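Local coordinates for protein serine-threonine phosphatase 2C (Toxoplasma gondii, PDB 2I44) that probably dephosphorylates serine and threonine residues of proteins as a metal-dependent PP2C-family phosphatase, at residues A[132-137]-A[235-240]. Numbering follows the deposited sequence.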
loop_
_atom_site.group_PDB
_atom_site.type_symbol
_atom_site.label_atom_id
_atom_site.label_comp_id
_atom_site.label_asym_id
_atom_site.label_seq_id
_atom_site.Cartn_x
_atom_site.Cartn_y
_atom_site.Cartn_z
ATOM N N ASN A 132 -19.074 -14.766 -3.527
ATOM C CA ASN A 132 -19.092 -15.289 -2.158
ATOM C C ASN A 132 -17.749 -15.325 -1.430
ATOM O O ASN A 132 -17.410 -16.322 -0.797
ATOM C CB ASN A 132 -19.702 -16.697 -2.134
ATOM C CG ASN A 132 -21.104 -16.735 -2.709
ATOM O OD1 ASN A 132 -21.313 -17.168 -3.845
ATOM N ND2 ASN A 132 -22.076 -16.270 -1.928
ATOM N N LYS A 133 -16.989 -14.240 -1.520
ATOM C CA LYS A 133 -15.697 -14.135 -0.840
ATOM C C LYS A 133 -15.968 -13.344 0.446
ATOM O O LYS A 133 -15.877 -12.118 0.457
ATOM C CB LYS A 133 -14.706 -13.376 -1.730
ATOM C CG LYS A 133 -14.468 -14.021 -3.086
ATOM C CD LYS A 133 -13.800 -15.374 -2.919
ATOM C CE LYS A 133 -13.616 -16.069 -4.252
ATOM N NZ LYS A 133 -12.856 -17.331 -4.067
ATOM N N ASP A 134 -16.301 -14.047 1.524
ATOM C CA ASP A 134 -16.645 -13.394 2.786
ATOM C C ASP A 134 -15.571 -12.623 3.530
ATOM O O ASP A 134 -15.862 -11.585 4.117
ATOM C CB ASP A 134 -17.259 -14.406 3.755
ATOM C CG ASP A 134 -18.570 -14.972 3.255
ATOM O OD1 ASP A 134 -19.196 -14.358 2.362
ATOM O OD2 ASP A 134 -18.982 -16.030 3.770
ATOM N N TYR A 135 -14.336 -13.115 3.516
ATOM C CA TYR A 135 -13.286 -12.437 4.255
ATOM C C TYR A 135 -12.046 -12.044 3.468
ATOM O O TYR A 135 -11.133 -11.436 4.022
ATOM C CB TYR A 135 -12.895 -13.296 5.462
ATOM C CG TYR A 135 -14.013 -13.457 6.472
ATOM C CD1 TYR A 135 -14.280 -12.457 7.410
ATOM C CD2 TYR A 135 -14.829 -14.591 6.464
ATOM C CE1 TYR A 135 -15.334 -12.580 8.321
ATOM C CE2 TYR A 135 -15.889 -14.726 7.368
ATOM C CZ TYR A 135 -16.136 -13.717 8.295
ATOM O OH TYR A 135 -17.173 -13.840 9.189
ATOM N N ALA A 136 -12.001 -12.388 2.187
ATOM C CA ALA A 136 -10.845 -12.028 1.373
ATOM C C ALA A 136 -10.594 -10.531 1.550
ATOM O O ALA A 136 -11.475 -9.708 1.286
ATOM C CB ALA A 136 -11.098 -12.356 -0.101
ATOM N N SER A 137 -9.393 -10.194 2.013
ATOM C CA SER A 137 -9.009 -8.810 2.259
ATOM C C SER A 137 -7.599 -8.514 1.756
ATOM O O SER A 137 -6.876 -9.412 1.317
ATOM C CB SER A 137 -9.049 -8.510 3.762
ATOM O OG SER A 137 -10.303 -8.818 4.335
ATOM N N GLY A 235 -12.696 -7.762 2.871
ATOM C CA GLY A 235 -13.200 -8.061 4.196
ATOM C C GLY A 235 -14.705 -7.826 4.241
ATOM O O GLY A 235 -15.227 -7.242 5.193
ATOM N N LYS A 236 -15.408 -8.295 3.212
ATOM C CA LYS A 236 -16.860 -8.117 3.127
ATOM C C LYS A 236 -17.596 -8.292 4.455
ATOM O O LYS A 236 -18.306 -7.392 4.900
ATOM C CB LYS A 236 -17.465 -9.074 2.089
ATOM C CG LYS A 236 -18.988 -8.949 1.938
ATOM C CD LYS A 236 -19.516 -9.760 0.749
ATOM C CE LYS A 236 -19.421 -11.265 0.965
ATOM N NZ LYS A 236 -20.394 -11.762 1.974
ATOM N N ASP A 237 -17.413 -9.437 5.096
ATOM C CA ASP A 237 -18.105 -9.703 6.353
ATOM C C ASP A 237 -17.516 -9.070 7.615
ATOM O O ASP A 237 -17.790 -9.518 8.730
ATOM C CB ASP A 237 -18.278 -11.215 6.527
ATOM C CG ASP A 237 -19.264 -11.802 5.515
ATOM O OD1 ASP A 237 -19.658 -11.069 4.582
ATOM O OD2 ASP A 237 -19.643 -12.987 5.649
ATOM N N LEU A 238 -16.719 -8.023 7.432
ATOM C CA LEU A 238 -16.137 -7.286 8.552
ATOM C C LEU A 238 -16.358 -5.789 8.332
ATOM O O LEU A 238 -16.251 -4.983 9.262
ATOM C CB LEU A 238 -14.635 -7.568 8.680
ATOM C CG LEU A 238 -14.196 -8.953 9.167
ATOM C CD1 LEU A 238 -12.678 -9.036 9.155
ATOM C CD2 LEU A 238 -14.752 -9.220 10.567
ATOM N N LYS A 239 -16.684 -5.423 7.096
ATOM C CA LYS A 239 -16.900 -4.022 6.742
ATOM C C LYS A 239 -18.055 -3.378 7.515
ATOM O O LYS A 239 -18.158 -2.148 7.575
ATOM C CB LYS A 239 -17.128 -3.891 5.223
ATOM C CG LYS A 239 -16.095 -2.999 4.489
ATOM C CD LYS A 239 -14.660 -3.319 4.897
ATOM C CE LYS A 239 -13.615 -2.436 4.201
ATOM N NZ LYS A 239 -13.194 -2.941 2.851
HETATM N N MSE A 240 -18.918 -4.196 8.114
HETATM C CA MSE A 240 -20.033 -3.650 8.879
HETATM C C MSE A 240 -19.703 -3.703 10.365
HETATM O O MSE A 240 -20.487 -3.256 11.199
HETATM C CB MSE A 240 -21.341 -4.421 8.599
HETATM C CG MSE A 240 -21.395 -5.864 9.143
HETATM SE SE MSE A 240 -20.434 -7.200 8.076
HETATM C CE MSE A 240 -21.838 -7.623 6.804
HETATM O O HOH W 1 -14.446 -10.119 1.226
HETATM O O HOH W 2 -17.654 -11.528 10.592
#
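Lys236 NZ is gripped by two carboxylates, Asp134 OD1 at 2.9 Å across the contact and Asp237 OD1 at 2.8 Å from its own loop. The ammonium meets Asp134 from above the carboxylate plane but reaches Asp237 on its syn side. The lysine chain bends at its last two torsions (69° and 71°), which folds NZ back between the two acids. The carboxylate planes are 22° apart, and Asp237 OD2 sits 3.6 Å from Asp134 OD1. Arg217 forms a salt bridge with Asp237 OD2.

Two backbone hydrogen bonds also join the loops. Asp237 N donates almost straight to Asp134 O (2.8 Å), in the carbonyl plane. Gly235 N reaches Ala136 O from above its plane. A water accepts from Lys236 N and donates to Lys133 O and Ala136 O. Asp237 CB rests over one face of the Tyr135 ring, 4.1 Å from its centroid, in a CH-pi contact. Leu238 CG meets the ring edge at CE1 (3.9 Å). A second water links Tyr135 OH to Asp237 O.

The contact joins the loop between helix 98-130 and strand 137-146 to the loop after strand 233-234. Ser137 OG donates a hydrogen bond to Tyr135 O, and the Ser137 side chain lies about 9 Å from a bound calcium ion. Lys236, aided by Arg217, probably offsets the like charges of Asp134 and the buried Asp237 and favours their ionised forms.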